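PDB 4NQW: ECF RNA polymerase sigma factor SigK from Mycobacterium tuberculosis, which probably directs RNA polymerase to specific promoters as an initiation factor of the ECF subfamily, kept inactive by an anti-sigma factor until proteolysis releases it. Local coordinates for residues D27-L32 / S84-A89; Q73-E78 / H102-D107; K152-T157 / R195-C200; V173-R178 / S184-R189. All blocks are in the same frame, centred on the assembly; numbering follows the deposited sequence.

Contact 1: D27-L32 / S84-A89; sequences DLDALL and SEFDSA
With CG of F86 anti to its backbone N (chi1 174°), the phenyl ring leaves the 84-89 loop and reaches D29 and L32 on helix 28-34. One face of the ring receives a methyl group of L32: CD1 sits 3.8 Å from the centroid of the F86 ring and 13° off its normal, a CH-pi contact made almost straight down onto the face. On the opposite face the backbone N of S88 lies 3.7 Å above the F86 ring plane, displaced toward the rim, where the loop continues past the ring. The carboxylate of D29 instead approaches the ring's edge, where OD1 comes to 3.5 Å from CZ of F86. This oxygen lies near the ring plane, at the rim, where a phenyl ring is slightly positive, and the carboxylate is turned nearly parallel to the ring (8°). The same OD1 accepts a hydrogen bond from the backbone N of A93, which ties helix 28-34 to the start of helix 93-111. F86 also packs edge-to-face with W96 of that helix. L32 touches A93, W96 and F46, so helix 28-34 packs on helices 42-62 and 93-111, and F86 from the loop on helix 93-111.

Contact 2: Q73-E78 / H102-D107; sequences QEIYLE and HRRAVD. With CD (cadmium ion), chain F; CD (cadmium ion), chain L; CD (cadmium ion), chain C.
R104 is held by two glutamates one helical turn apart, E74 and E78. Its NH2 donates to OE2 of E78 at 2.6 Å with an N-H...O angle of 164°, while NH1 reaches OE1 of E74 at 3.2 Å, both bonds belonging to salt bridges. Each acceptor lies close to the guanidinium plane, yet each carboxylate is steeply turned against that plane, by 80° for E78, and is met from above its own plane. R104 is extended as far as its delta carbon and then bends at chi3 (-76°); that carbon, R104 CD, packs 3.7 Å from I75 CG1. These bridges join helices 65-82 and 93-111, whose segments 73-78 and 102-107 run roughly antiparallel in sigma-70 domain 2, the domain that recognises the -10 element and takes part in promoter melting. Farther out, a cadmium ion is bound by both oxygens of E78, so OE2 serves the metal and R104 together. A water donates to the same OE2 and weakly accepts from NE of R104. D107 binds two further cadmium ions through OD1 and OD2, the latter ion shared with an acidic side chain of a neighbouring subunit. I75 itself packs against V54 and V58 of helix 42-62.

Contact 3: K152-T157 / R195-C200; sequences KALTDT and RSLRNC
L154 lies in the short turn between helices 141-153 and 156-167 of sigma-70 domain 4, and its two methyl groups reach S196 and L197 on helix 183-201, the long helix that also carries the second half of the predicted helix-turn-helix. The side chains of L154 and L197 cross at about a right angle. Their closest approach is 4.0 Å, between CD1 of L154 and CD2 of L197, and the other methyl group of L154 also lies near the branch of L197, so the fork of one leucine is set across that of the other. CD2 of L154 also touches the serine, coming to 3.7 Å from CB of S196 and equally near its OG. This leaves the hydroxyl beside a methyl group in a van der Waals contact. For L154, CG is anti to the carbonyl carbon (chi1 -63°), an orientation that carries the isobutyl group from the turn to the helix although its first bond does not aim there. Both leucines are buried, whereas S196 is partly exposed. The turn also caps the next helix: T155 occupies the N-cap position of helix 156-167, and its OG1 accepts from the backbone N of Q158. At the far end of the 195-200 segment, a disulfide joins SG of C200 to SG of C150 in helix 141-153.

Contact 4: V173-R178 / S184-R189; sequences VEVSRR and STIKSR
I186 is the side chain through which the second helix of the helix-turn-helix, a motif predicted to bind DNA, packs on the first, meeting V175 and S176 with separate branches. CG1 of I186 stands anti to the carbonyl carbon (chi1 -62°) and lies against the helix backbone, 3.6 Å from CA and 3.7 Å from CB of S176. The other branch, CG2, meets CG1 of V175 at 3.7 Å. The chain then bends at chi2 (-58°), which brings CD1 of I186 back toward the same valine methyl, at 3.9 Å from CG1 of V175. That methyl is thus touched by two carbons of the isoleucine, while the two side chains run at a slant to each other. In S176 the hydroxyl lies between the backbone N and the carbonyl carbon (chi1 83°), from where OG donates to the carbonyl O of V173 at 2.7 Å. The bond uses a lone pair in the carbonyl plane, and the same oxygen accepts from the backbone N of R177. The buried hydroxyl is thereby satisfied within its own helix, and the serine offers its CA and CB to I186. Around this junction, V175 also packs on L170 and I186 on A181, while R178 and R189 extend to helix 156-167, touching L164 and C161 respectively, so that this helix lies beside both helices of the motif.

Contacts 1 and 2 belong to the N-terminal part of the chain and share helix 93-111 as a neighbour or partner; contacts 3 and 4 lie in domain 4 and both use helix 183-201. Buried aliphatic packing without hydrogen bonds across the segments characterises contacts 3 and 4, which touch where T157 packs on R189. Contacts 1 and 2 are only partly buried and bring in charge: a carboxylate at a ring edge in the first, paired salt bridges and metal ions in the second. Contact 4 joins helices adjacent in sequence, whereas contact 3 spans most of domain 4. Centres of contacts 2 and 3 are 27 Å apart, on opposite sides of the chain's centre.

Contact 1: D27-L32 / S84-A89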
loop_
_atom_site.group_PDB
_atom_site.type_symbol
_atom_site.label_atom_id
_atom_site.label_comp_id
_atom_site.label_asym_id
_atom_site.label_seq_id
_atom_site.Cartn_x
_atom_site.Cartn_y
_atom_site.Cartn_z
ATOM N N ASP A 27 -14.365 -9.549 8.920
ATOM C CA ASP A 27 -14.109 -11.022 8.821
ATOM C C ASP A 27 -12.735 -11.348 8.220
ATOM O O ASP A 27 -12.153 -12.389 8.524
ATOM C CB ASP A 27 -15.227 -11.717 8.025
ATOM C CG ASP A 27 -15.017 -11.651 6.516
ATOM O OD1 ASP A 27 -14.316 -12.530 5.969
ATOM O OD2 ASP A 27 -15.567 -10.730 5.876
ATOM N N LEU A 28 -12.235 -10.464 7.359
ATOM C CA LEU A 28 -10.899 -10.602 6.781
ATOM C C LEU A 28 -9.836 -10.443 7.870
ATOM O O LEU A 28 -8.766 -11.050 7.803
ATOM C CB LEU A 28 -10.697 -9.556 5.678
ATOM C CG LEU A 28 -9.735 -9.847 4.528
ATOM C CD1 LEU A 28 -9.919 -11.250 3.968
ATOM C CD2 LEU A 28 -9.949 -8.811 3.434
ATOM N N ASP A 29 -10.150 -9.620 8.869
ATOM C CA ASP A 29 -9.308 -9.463 10.053
ATOM C C ASP A 29 -9.293 -10.752 10.870
ATOM O O ASP A 29 -8.247 -11.160 11.375
ATOM C CB ASP A 29 -9.816 -8.305 10.919
ATOM C CG ASP A 29 -9.818 -6.977 10.178
ATOM O OD1 ASP A 29 -8.745 -6.555 9.702
ATOM O OD2 ASP A 29 -10.895 -6.351 10.077
ATOM N N ALA A 30 -10.459 -11.385 10.993
ATOM C CA ALA A 30 -10.588 -12.664 11.692
ATOM C C ALA A 30 -9.870 -13.797 10.953
ATOM O O ALA A 30 -9.323 -14.699 11.589
ATOM C CB ALA A 30 -12.055 -13.015 11.896
ATOM N N LEU A 31 -9.882 -13.754 9.622
ATOM C CA LEU A 31 -9.147 -14.732 8.814
ATOM C C LEU A 31 -7.645 -14.603 9.040
ATOM O O LEU A 31 -6.960 -15.602 9.256
ATOM C CB LEU A 31 -9.451 -14.569 7.320
ATOM C CG LEU A 31 -10.807 -15.044 6.792
ATOM C CD1 LEU A 31 -10.934 -14.685 5.319
ATOM C CD2 LEU A 31 -11.005 -16.539 6.985
ATOM N N LEU A 32 -7.143 -13.371 8.996
ATOM C CA LEU A 32 -5.719 -13.109 9.216
ATOM C C LEU A 32 -5.322 -13.455 10.653
ATOM O O LEU A 32 -4.192 -13.862 10.916
ATOM C CB LEU A 32 -5.375 -11.644 8.917
ATOM C CG LEU A 32 -4.038 -11.375 8.213
ATOM C CD1 LEU A 32 -3.771 -9.881 8.186
ATOM C CD2 LEU A 32 -2.863 -12.100 8.854
ATOM N N SER A 84 1.512 -12.913 12.810
ATOM C CA SER A 84 1.444 -12.693 14.254
ATOM C C SER A 84 1.719 -11.234 14.636
ATOM O O SER A 84 1.321 -10.792 15.712
ATOM C CB SER A 84 2.424 -13.618 14.979
ATOM O OG SER A 84 3.750 -13.408 14.526
ATOM N N GLU A 85 2.400 -10.498 13.757
ATOM C CA GLU A 85 2.646 -9.066 13.962
ATOM C C GLU A 85 1.396 -8.216 13.721
ATOM O O GLU A 85 1.337 -7.066 14.162
ATOM C CB GLU A 85 3.765 -8.568 13.043
ATOM C CG GLU A 85 5.117 -9.229 13.273
ATOM C CD GLU A 85 6.212 -8.677 12.371
ATOM O OE1 GLU A 85 5.893 -8.131 11.291
ATOM O OE2 GLU A 85 7.399 -8.796 12.742
ATOM N N PHE A 86 0.412 -8.771 13.016
ATOM C CA PHE A 86 -0.812 -8.040 12.683
ATOM C C PHE A 86 -1.618 -7.656 13.923
ATOM O O PHE A 86 -1.869 -8.489 14.797
ATOM C CB PHE A 86 -1.692 -8.859 11.732
ATOM C CG PHE A 86 -3.034 -8.238 11.466
ATOM C CD1 PHE A 86 -3.131 -7.044 10.768
ATOM C CD2 PHE A 86 -4.199 -8.846 11.914
ATOM C CE1 PHE A 86 -4.365 -6.464 10.525
ATOM C CE2 PHE A 86 -5.436 -8.273 11.673
ATOM C CZ PHE A 86 -5.520 -7.080 10.977
ATOM N N ASP A 87 -2.015 -6.385 13.979
ATOM C CA ASP A 87 -2.868 -5.859 15.041
ATOM C C ASP A 87 -4.017 -5.087 14.393
ATOM O O ASP A 87 -3.814 -3.997 13.858
ATOM C CB ASP A 87 -2.054 -4.946 15.964
ATOM C CG ASP A 87 -2.813 -4.543 17.228
ATOM O OD1 ASP A 87 -4.003 -4.897 17.379
ATOM O OD2 ASP A 87 -2.204 -3.863 18.081
ATOM N N SER A 88 -5.222 -5.653 14.443
ATOM C CA SER A 88 -6.385 -5.057 13.776
ATOM C C SER A 88 -6.750 -3.681 14.335
ATOM O O SER A 88 -7.387 -2.881 13.649
ATOM C CB SER A 88 -7.596 -5.986 13.864
ATOM O OG SER A 88 -7.994 -6.175 15.208
ATOM N N ALA A 89 -6.345 -3.413 15.575
ATOM C CA ALA A 89 -6.537 -2.100 16.194
ATOM C C ALA A 89 -5.525 -1.055 15.707
ATOM O O ALA A 89 -5.553 0.083 16.166
ATOM C CB ALA A 89 -6.472 -2.218 17.710
#

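Contact 2: Q73-E78 / H102-D107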
loop_
_atom_site.group_PDB
_atom_site.type_symbol
_atom_site.label_atom_id
_atom_site.label_comp_id
_atom_site.label_asym_id
_atom_site.label_seq_id
_atom_site.Cartn_x
_atom_site.Cartn_y
_atom_site.Cartn_z
ATOM N N GLN A 73 4.074 -14.239 -4.626
ATOM C CA GLN A 73 4.440 -15.360 -3.753
ATOM C C GLN A 73 5.175 -14.883 -2.509
ATOM O O GLN A 73 4.860 -15.305 -1.397
ATOM C CB GLN A 73 5.344 -16.354 -4.482
ATOM C CG GLN A 73 4.641 -17.235 -5.491
ATOM C CD GLN A 73 5.590 -18.245 -6.109
ATOM O OE1 GLN A 73 6.629 -17.878 -6.659
ATOM N NE2 GLN A 73 5.244 -19.520 -6.013
ATOM N N GLU A 74 6.171 -14.023 -2.712
ATOM C CA GLU A 74 6.936 -13.455 -1.606
ATOM C C GLU A 74 6.013 -12.741 -0.625
ATOM O O GLU A 74 6.192 -12.845 0.587
ATOM C CB GLU A 74 7.999 -12.481 -2.123
ATOM C CG GLU A 74 9.170 -13.143 -2.836
ATOM C CD GLU A 74 10.149 -12.144 -3.436
ATOM O OE1 GLU A 74 9.983 -10.921 -3.231
ATOM O OE2 GLU A 74 11.094 -12.587 -4.120
ATOM N N ILE A 75 5.021 -12.030 -1.160
ATOM C CA ILE A 75 4.073 -11.268 -0.345
ATOM C C ILE A 75 3.267 -12.190 0.565
ATOM O O ILE A 75 3.193 -11.958 1.767
ATOM C CB ILE A 75 3.126 -10.412 -1.219
ATOM C CG1 ILE A 75 3.919 -9.296 -1.904
ATOM C CG2 ILE A 75 2.021 -9.792 -0.375
ATOM C CD1 ILE A 75 3.244 -8.676 -3.111
ATOM N N TYR A 76 2.683 -13.241 -0.002
ATOM C CA TYR A 76 1.881 -14.183 0.787
ATOM C C TYR A 76 2.724 -15.093 1.686
ATOM O O TYR A 76 2.216 -15.607 2.686
ATOM C CB TYR A 76 0.946 -14.997 -0.113
ATOM C CG TYR A 76 -0.222 -14.173 -0.598
ATOM C CD1 TYR A 76 -0.259 -13.669 -1.894
ATOM C CD2 TYR A 76 -1.275 -13.866 0.255
ATOM C CE1 TYR A 76 -1.323 -12.896 -2.332
ATOM C CE2 TYR A 76 -2.341 -13.094 -0.172
ATOM C CZ TYR A 76 -2.361 -12.613 -1.465
ATOM O OH TYR A 76 -3.424 -11.852 -1.889
ATOM N N LEU A 77 4.000 -15.278 1.351
ATOM C CA LEU A 77 4.930 -15.944 2.270
ATOM C C LEU A 77 5.152 -15.054 3.496
ATOM O O LEU A 77 5.157 -15.546 4.620
ATOM C CB LEU A 77 6.262 -16.279 1.580
ATOM C CG LEU A 77 7.262 -17.235 2.263
ATOM C CD1 LEU A 77 7.953 -16.608 3.470
ATOM C CD2 LEU A 77 6.619 -18.560 2.654
ATOM N N GLU A 78 5.318 -13.747 3.281
ATOM C CA GLU A 78 5.445 -12.806 4.404
ATOM C C GLU A 78 4.155 -12.723 5.221
ATOM O O GLU A 78 4.210 -12.607 6.443
ATOM C CB GLU A 78 5.862 -11.402 3.943
ATOM C CG GLU A 78 6.060 -10.435 5.111
ATOM C CD GLU A 78 6.607 -9.075 4.717
ATOM O OE1 GLU A 78 6.697 -8.201 5.605
ATOM O OE2 GLU A 78 6.948 -8.865 3.535
ATOM N N HIS A 102 2.646 -3.359 -1.812
ATOM C CA HIS A 102 3.119 -2.163 -2.491
ATOM C C HIS A 102 4.579 -1.876 -2.169
ATOM O O HIS A 102 5.366 -1.533 -3.053
ATOM C CB HIS A 102 2.282 -0.958 -2.085
ATOM C CG HIS A 102 2.618 0.276 -2.852
ATOM N ND1 HIS A 102 2.130 0.513 -4.116
ATOM C CD2 HIS A 102 3.414 1.329 -2.551
ATOM C CE1 HIS A 102 2.604 1.662 -4.557
ATOM N NE2 HIS A 102 3.385 2.179 -3.627
ATOM N N ARG A 103 4.927 -2.000 -0.893
ATOM C CA ARG A 103 6.297 -1.786 -0.444
ATOM C C ARG A 103 7.255 -2.723 -1.176
ATOM O O ARG A 103 8.348 -2.312 -1.567
ATOM C CB ARG A 103 6.397 -2.002 1.068
ATOM C CG ARG A 103 7.796 -1.834 1.643
ATOM C CD ARG A 103 7.865 -2.339 3.073
ATOM N NE ARG A 103 9.244 -2.420 3.557
ATOM C CZ ARG A 103 9.821 -1.555 4.389
ATOM N NH1 ARG A 103 9.149 -0.516 4.872
ATOM N NH2 ARG A 103 11.084 -1.736 4.754
ATOM N N ARG A 104 6.833 -3.973 -1.365
ATOM C CA ARG A 104 7.665 -4.984 -2.013
ATOM C C ARG A 104 7.806 -4.729 -3.513
ATOM O O ARG A 104 8.898 -4.848 -4.064
ATOM C CB ARG A 104 7.094 -6.385 -1.764
ATOM C CG ARG A 104 8.061 -7.516 -2.073
ATOM C CD ARG A 104 7.538 -8.843 -1.550
ATOM N NE ARG A 104 7.690 -8.972 -0.099
ATOM C CZ ARG A 104 8.719 -9.556 0.519
ATOM N NH1 ARG A 104 9.728 -10.081 -0.166
ATOM N NH2 ARG A 104 8.740 -9.614 1.845
ATOM N N ALA A 105 6.700 -4.375 -4.167
ATOM C CA ALA A 105 6.706 -4.076 -5.600
ATOM C C ALA A 105 7.531 -2.828 -5.924
ATOM O O ALA A 105 8.338 -2.834 -6.857
ATOM C CB ALA A 105 5.286 -3.908 -6.110
ATOM N N VAL A 106 7.317 -1.761 -5.156
ATOM C CA VAL A 106 8.052 -0.507 -5.340
ATOM C C VAL A 106 9.548 -0.726 -5.121
ATOM O O VAL A 106 10.374 -0.237 -5.893
ATOM C CB VAL A 106 7.515 0.600 -4.398
ATOM C CG1 VAL A 106 8.540 1.710 -4.192
ATOM C CG2 VAL A 106 6.212 1.167 -4.949
ATOM N N ASP A 107 9.886 -1.461 -4.067
ATOM C CA ASP A 107 11.270 -1.851 -3.809
ATOM C C ASP A 107 11.893 -2.548 -5.024
ATOM O O ASP A 107 13.034 -2.265 -5.394
ATOM C CB ASP A 107 11.337 -2.764 -2.583
ATOM C CG ASP A 107 12.675 -3.451 -2.441
ATOM O OD1 ASP A 107 12.868 -4.519 -3.064
ATOM O OD2 ASP A 107 13.530 -2.929 -1.697
HETATM CD CD CD F . 8.154 -6.518 4.315
HETATM CD CD CD L . 13.854 -0.838 -0.537
HETATM CD CD CD C . 15.221 -5.172 -3.110
HETATM O O HOH W 1 4.892 -8.042 1.679
HETATM O O HOH W 2 14.565 -6.407 -5.447
HETATM O O HOH W 3 10.550 -6.725 5.643
#

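Contact 3: K152-T157 / R195-C200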
loop_
_atom_site.group_PDB
_atom_site.type_symbol
_atom_site.label_atom_id
_atom_site.label_comp_id
_atom_site.label_asym_id
_atom_site.label_seq_id
_atom_site.Cartn_x
_atom_site.Cartn_y
_atom_site.Cartn_z
ATOM N N LYS A 152 -10.423 9.928 -11.213
ATOM C CA LYS A 152 -10.662 10.842 -12.336
ATOM C C LYS A 152 -11.167 12.218 -11.886
ATOM O O LYS A 152 -11.011 13.201 -12.609
ATOM C CB LYS A 152 -11.658 10.227 -13.326
ATOM C CG LYS A 152 -11.076 9.106 -14.177
ATOM C CD LYS A 152 -12.162 8.242 -14.806
ATOM C CE LYS A 152 -12.960 8.992 -15.863
ATOM N NZ LYS A 152 -14.185 8.244 -16.256
ATOM N N ALA A 153 -11.774 12.279 -10.701
ATOM C CA ALA A 153 -12.283 13.536 -10.143
ATOM C C ALA A 153 -11.192 14.390 -9.487
ATOM O O ALA A 153 -11.427 15.559 -9.176
ATOM C CB ALA A 153 -13.397 13.254 -9.145
ATOM N N LEU A 154 -10.013 13.807 -9.267
ATOM C CA LEU A 154 -8.858 14.557 -8.768
ATOM C C LEU A 154 -8.395 15.559 -9.816
ATOM O O LEU A 154 -8.589 15.343 -11.016
ATOM C CB LEU A 154 -7.689 13.620 -8.456
ATOM C CG LEU A 154 -7.839 12.555 -7.367
ATOM C CD1 LEU A 154 -6.728 11.524 -7.502
ATOM C CD2 LEU A 154 -7.825 13.177 -5.978
ATOM N N THR A 155 -7.766 16.641 -9.363
ATOM C CA THR A 155 -7.145 17.606 -10.272
ATOM C C THR A 155 -5.949 16.937 -10.941
ATOM O O THR A 155 -5.430 15.939 -10.435
ATOM C CB THR A 155 -6.637 18.864 -9.544
ATOM O OG1 THR A 155 -5.526 18.518 -8.711
ATOM C CG2 THR A 155 -7.738 19.509 -8.699
ATOM N N ASP A 156 -5.505 17.494 -12.065
ATOM C CA ASP A 156 -4.400 16.911 -12.831
ATOM C C ASP A 156 -3.132 16.752 -11.986
ATOM O O ASP A 156 -2.504 15.693 -12.005
ATOM C CB ASP A 156 -4.101 17.747 -14.084
ATOM C CG ASP A 156 -5.233 17.710 -15.105
ATOM O OD1 ASP A 156 -6.133 16.850 -14.991
ATOM O OD2 ASP A 156 -5.216 18.546 -16.032
ATOM N N THR A 157 -2.769 17.796 -11.242
ATOM C CA THR A 157 -1.602 17.749 -10.353
ATOM C C THR A 157 -1.743 16.699 -9.252
ATOM O O THR A 157 -0.784 15.994 -8.933
ATOM C CB THR A 157 -1.321 19.114 -9.684
ATOM O OG1 THR A 157 -2.461 19.971 -9.830
ATOM C CG2 THR A 157 -0.111 19.781 -10.314
ATOM N N ARG A 195 -6.626 13.300 0.616
ATOM C CA ARG A 195 -7.791 13.831 1.332
ATOM C C ARG A 195 -9.025 13.796 0.437
ATOM O O ARG A 195 -10.094 13.352 0.860
ATOM C CB ARG A 195 -7.542 15.260 1.819
ATOM C CG ARG A 195 -8.639 15.804 2.729
ATOM C CD ARG A 195 -8.401 17.253 3.131
ATOM N NE ARG A 195 -7.070 17.446 3.708
ATOM C CZ ARG A 195 -6.029 17.999 3.086
ATOM N NH1 ARG A 195 -6.131 18.460 1.842
ATOM N NH2 ARG A 195 -4.863 18.104 3.721
ATOM N N SER A 196 -8.864 14.267 -0.796
ATOM C CA SER A 196 -9.933 14.238 -1.794
ATOM C C SER A 196 -10.422 12.813 -2.070
ATOM O O SER A 196 -11.621 12.587 -2.243
ATOM C CB SER A 196 -9.454 14.879 -3.100
ATOM O OG SER A 196 -10.491 14.928 -4.062
ATOM N N LEU A 197 -9.491 11.862 -2.111
ATOM C CA LEU A 197 -9.836 10.453 -2.303
ATOM C C LEU A 197 -10.587 9.898 -1.100
ATOM O O LEU A 197 -11.621 9.249 -1.259
ATOM C CB LEU A 197 -8.585 9.605 -2.566
ATOM C CG LEU A 197 -7.969 9.671 -3.964
ATOM C CD1 LEU A 197 -6.799 8.705 -4.048
ATOM C CD2 LEU A 197 -8.996 9.359 -5.042
ATOM N N ARG A 198 -10.062 10.154 0.097
ATOM C CA ARG A 198 -10.724 9.752 1.339
ATOM C C ARG A 198 -12.168 10.258 1.370
ATOM O O ARG A 198 -13.085 9.512 1.715
ATOM C CB ARG A 198 -9.950 10.281 2.554
ATOM C CG ARG A 198 -10.389 9.687 3.886
ATOM C CD ARG A 198 -9.590 10.237 5.063
ATOM N NE ARG A 198 -8.142 10.081 4.884
ATOM C CZ ARG A 198 -7.270 11.072 4.673
ATOM N NH1 ARG A 198 -7.662 12.344 4.610
ATOM N NH2 ARG A 198 -5.980 10.787 4.526
ATOM N N ASN A 199 -12.361 11.520 0.990
ATOM C CA ASN A 199 -13.688 12.138 0.977
ATOM C C ASN A 199 -14.611 11.567 -0.102
ATOM O O ASN A 199 -15.768 11.248 0.176
ATOM C CB ASN A 199 -13.573 13.662 0.817
ATOM C CG ASN A 199 -12.960 14.337 2.036
ATOM O OD1 ASN A 199 -12.979 13.794 3.142
ATOM N ND2 ASN A 199 -12.417 15.535 1.838
ATOM N N CYS A 200 -14.095 11.437 -1.326
ATOM C CA CYS A 200 -14.878 10.919 -2.456
ATOM C C CYS A 200 -15.314 9.473 -2.234
ATOM O O CYS A 200 -16.433 9.096 -2.583
ATOM C CB CYS A 200 -14.075 11.016 -3.758
ATOM S SG CYS A 200 -14.957 10.465 -5.240
#

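Contact 4: V173-R178 / S184-R189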
loop_
_atom_site.group_PDB
_atom_site.type_symbol
_atom_site.label_atom_id
_atom_site.label_comp_id
_atom_site.label_asym_id
_atom_site.label_seq_id
_atom_site.Cartn_x
_atom_site.Cartn_y
_atom_site.Cartn_z
ATOM N N VAL A 173 10.669 13.253 -3.039
ATOM C CA VAL A 173 11.821 14.044 -3.467
ATOM C C VAL A 173 11.982 13.943 -4.983
ATOM O O VAL A 173 12.122 14.959 -5.667
ATOM C CB VAL A 173 13.126 13.566 -2.788
ATOM C CG1 VAL A 173 14.330 14.346 -3.306
ATOM C CG2 VAL A 173 13.029 13.705 -1.273
ATOM N N GLU A 174 11.965 12.714 -5.495
ATOM C CA GLU A 174 12.064 12.466 -6.937
ATOM C C GLU A 174 10.923 13.118 -7.724
ATOM O O GLU A 174 11.121 13.549 -8.859
ATOM C CB GLU A 174 12.102 10.961 -7.231
ATOM C CG GLU A 174 13.411 10.285 -6.854
ATOM C CD GLU A 174 13.437 8.810 -7.216
ATOM O OE1 GLU A 174 12.449 8.098 -6.926
ATOM O OE2 GLU A 174 14.451 8.356 -7.789
ATOM N N VAL A 175 9.736 13.183 -7.124
ATOM C CA VAL A 175 8.593 13.861 -7.742
ATOM C C VAL A 175 8.816 15.375 -7.784
ATOM O O VAL A 175 8.502 16.021 -8.782
ATOM C CB VAL A 175 7.269 13.534 -7.013
ATOM C CG1 VAL A 175 6.123 14.394 -7.532
ATOM C CG2 VAL A 175 6.928 12.062 -7.177
ATOM N N SER A 176 9.366 15.936 -6.709
ATOM C CA SER A 176 9.639 17.377 -6.645
ATOM C C SER A 176 10.642 17.812 -7.710
ATOM O O SER A 176 10.484 18.870 -8.314
ATOM C CB SER A 176 10.154 17.779 -5.259
ATOM O OG SER A 176 11.550 17.553 -5.144
ATOM N N ARG A 177 11.671 16.994 -7.927
ATOM C CA ARG A 177 12.686 17.272 -8.946
ATOM C C ARG A 177 12.105 17.185 -10.356
ATOM O O ARG A 177 12.398 18.023 -11.210
ATOM C CB ARG A 177 13.873 16.308 -8.817
ATOM C CG ARG A 177 14.756 16.564 -7.603
ATOM C CD ARG A 177 16.148 15.963 -7.764
ATOM N NE ARG A 177 16.181 14.523 -7.489
ATOM C CZ ARG A 177 16.598 13.960 -6.352
ATOM N NH1 ARG A 177 17.034 14.694 -5.330
ATOM N NH2 ARG A 177 16.578 12.636 -6.235
ATOM N N ARG A 178 11.278 16.169 -10.587
ATOM C CA ARG A 178 10.687 15.934 -11.901
ATOM C C ARG A 178 9.666 17.006 -12.280
ATOM O O ARG A 178 9.571 17.384 -13.447
ATOM C CB ARG A 178 10.036 14.549 -11.948
ATOM C CG ARG A 178 9.595 14.116 -13.336
ATOM C CD ARG A 178 9.334 12.620 -13.394
ATOM N NE ARG A 178 8.950 12.181 -14.735
ATOM C CZ ARG A 178 8.780 10.911 -15.099
ATOM N NH1 ARG A 178 8.959 9.922 -14.226
ATOM N NH2 ARG A 178 8.430 10.624 -16.348
ATOM N N SER A 184 7.946 21.018 0.100
ATOM C CA SER A 184 6.730 21.467 0.768
ATOM C C SER A 184 5.512 21.327 -0.139
ATOM O O SER A 184 4.452 20.877 0.294
ATOM C CB SER A 184 6.876 22.928 1.198
ATOM O OG SER A 184 5.656 23.439 1.709
ATOM N N THR A 185 5.680 21.713 -1.401
ATOM C CA THR A 185 4.585 21.719 -2.367
ATOM C C THR A 185 4.110 20.308 -2.694
ATOM O O THR A 185 2.910 20.057 -2.717
ATOM C CB THR A 185 4.989 22.444 -3.668
ATOM O OG1 THR A 185 5.540 23.729 -3.347
ATOM C CG2 THR A 185 3.782 22.631 -4.586
ATOM N N ILE A 186 5.045 19.391 -2.937
ATOM C CA ILE A 186 4.687 18.013 -3.290
ATOM C C ILE A 186 4.082 17.275 -2.097
ATOM O O ILE A 186 3.158 16.481 -2.262
ATOM C CB ILE A 186 5.898 17.227 -3.840
ATOM C CG1 ILE A 186 6.425 17.878 -5.126
ATOM C CG2 ILE A 186 5.539 15.768 -4.105
ATOM C CD1 ILE A 186 5.414 18.011 -6.249
ATOM N N LYS A 187 4.601 17.541 -0.903
ATOM C CA LYS A 187 4.072 16.927 0.314
ATOM C C LYS A 187 2.642 17.390 0.598
ATOM O O LYS A 187 1.781 16.581 0.942
ATOM C CB LYS A 187 4.985 17.219 1.505
ATOM C CG LYS A 187 6.305 16.461 1.452
ATOM C CD LYS A 187 7.113 16.635 2.730
ATOM C CE LYS A 187 7.646 18.050 2.879
ATOM N NZ LYS A 187 8.437 18.199 4.130
ATOM N N SER A 188 2.398 18.688 0.440
ATOM C CA SER A 188 1.049 19.244 0.569
ATOM C C SER A 188 0.113 18.693 -0.505
ATOM O O SER A 188 -1.056 18.416 -0.234
ATOM C CB SER A 188 1.081 20.772 0.475
ATOM O OG SER A 188 1.766 21.334 1.576
ATOM N N ARG A 189 0.634 18.535 -1.720
ATOM C CA ARG A 189 -0.172 18.081 -2.849
ATOM C C ARG A 189 -0.546 16.606 -2.728
ATOM O O ARG A 189 -1.676 16.224 -3.037
ATOM C CB ARG A 189 0.559 18.346 -4.174
ATOM C CG ARG A 189 -0.344 18.569 -5.380
ATOM C CD ARG A 189 -1.438 19.599 -5.107
ATOM N NE ARG A 189 -1.470 20.666 -6.105
ATOM C CZ ARG A 189 -0.808 21.820 -6.012
ATOM N NH1 ARG A 189 -0.037 22.092 -4.962
ATOM N NH2 ARG A 189 -0.918 22.717 -6.984
#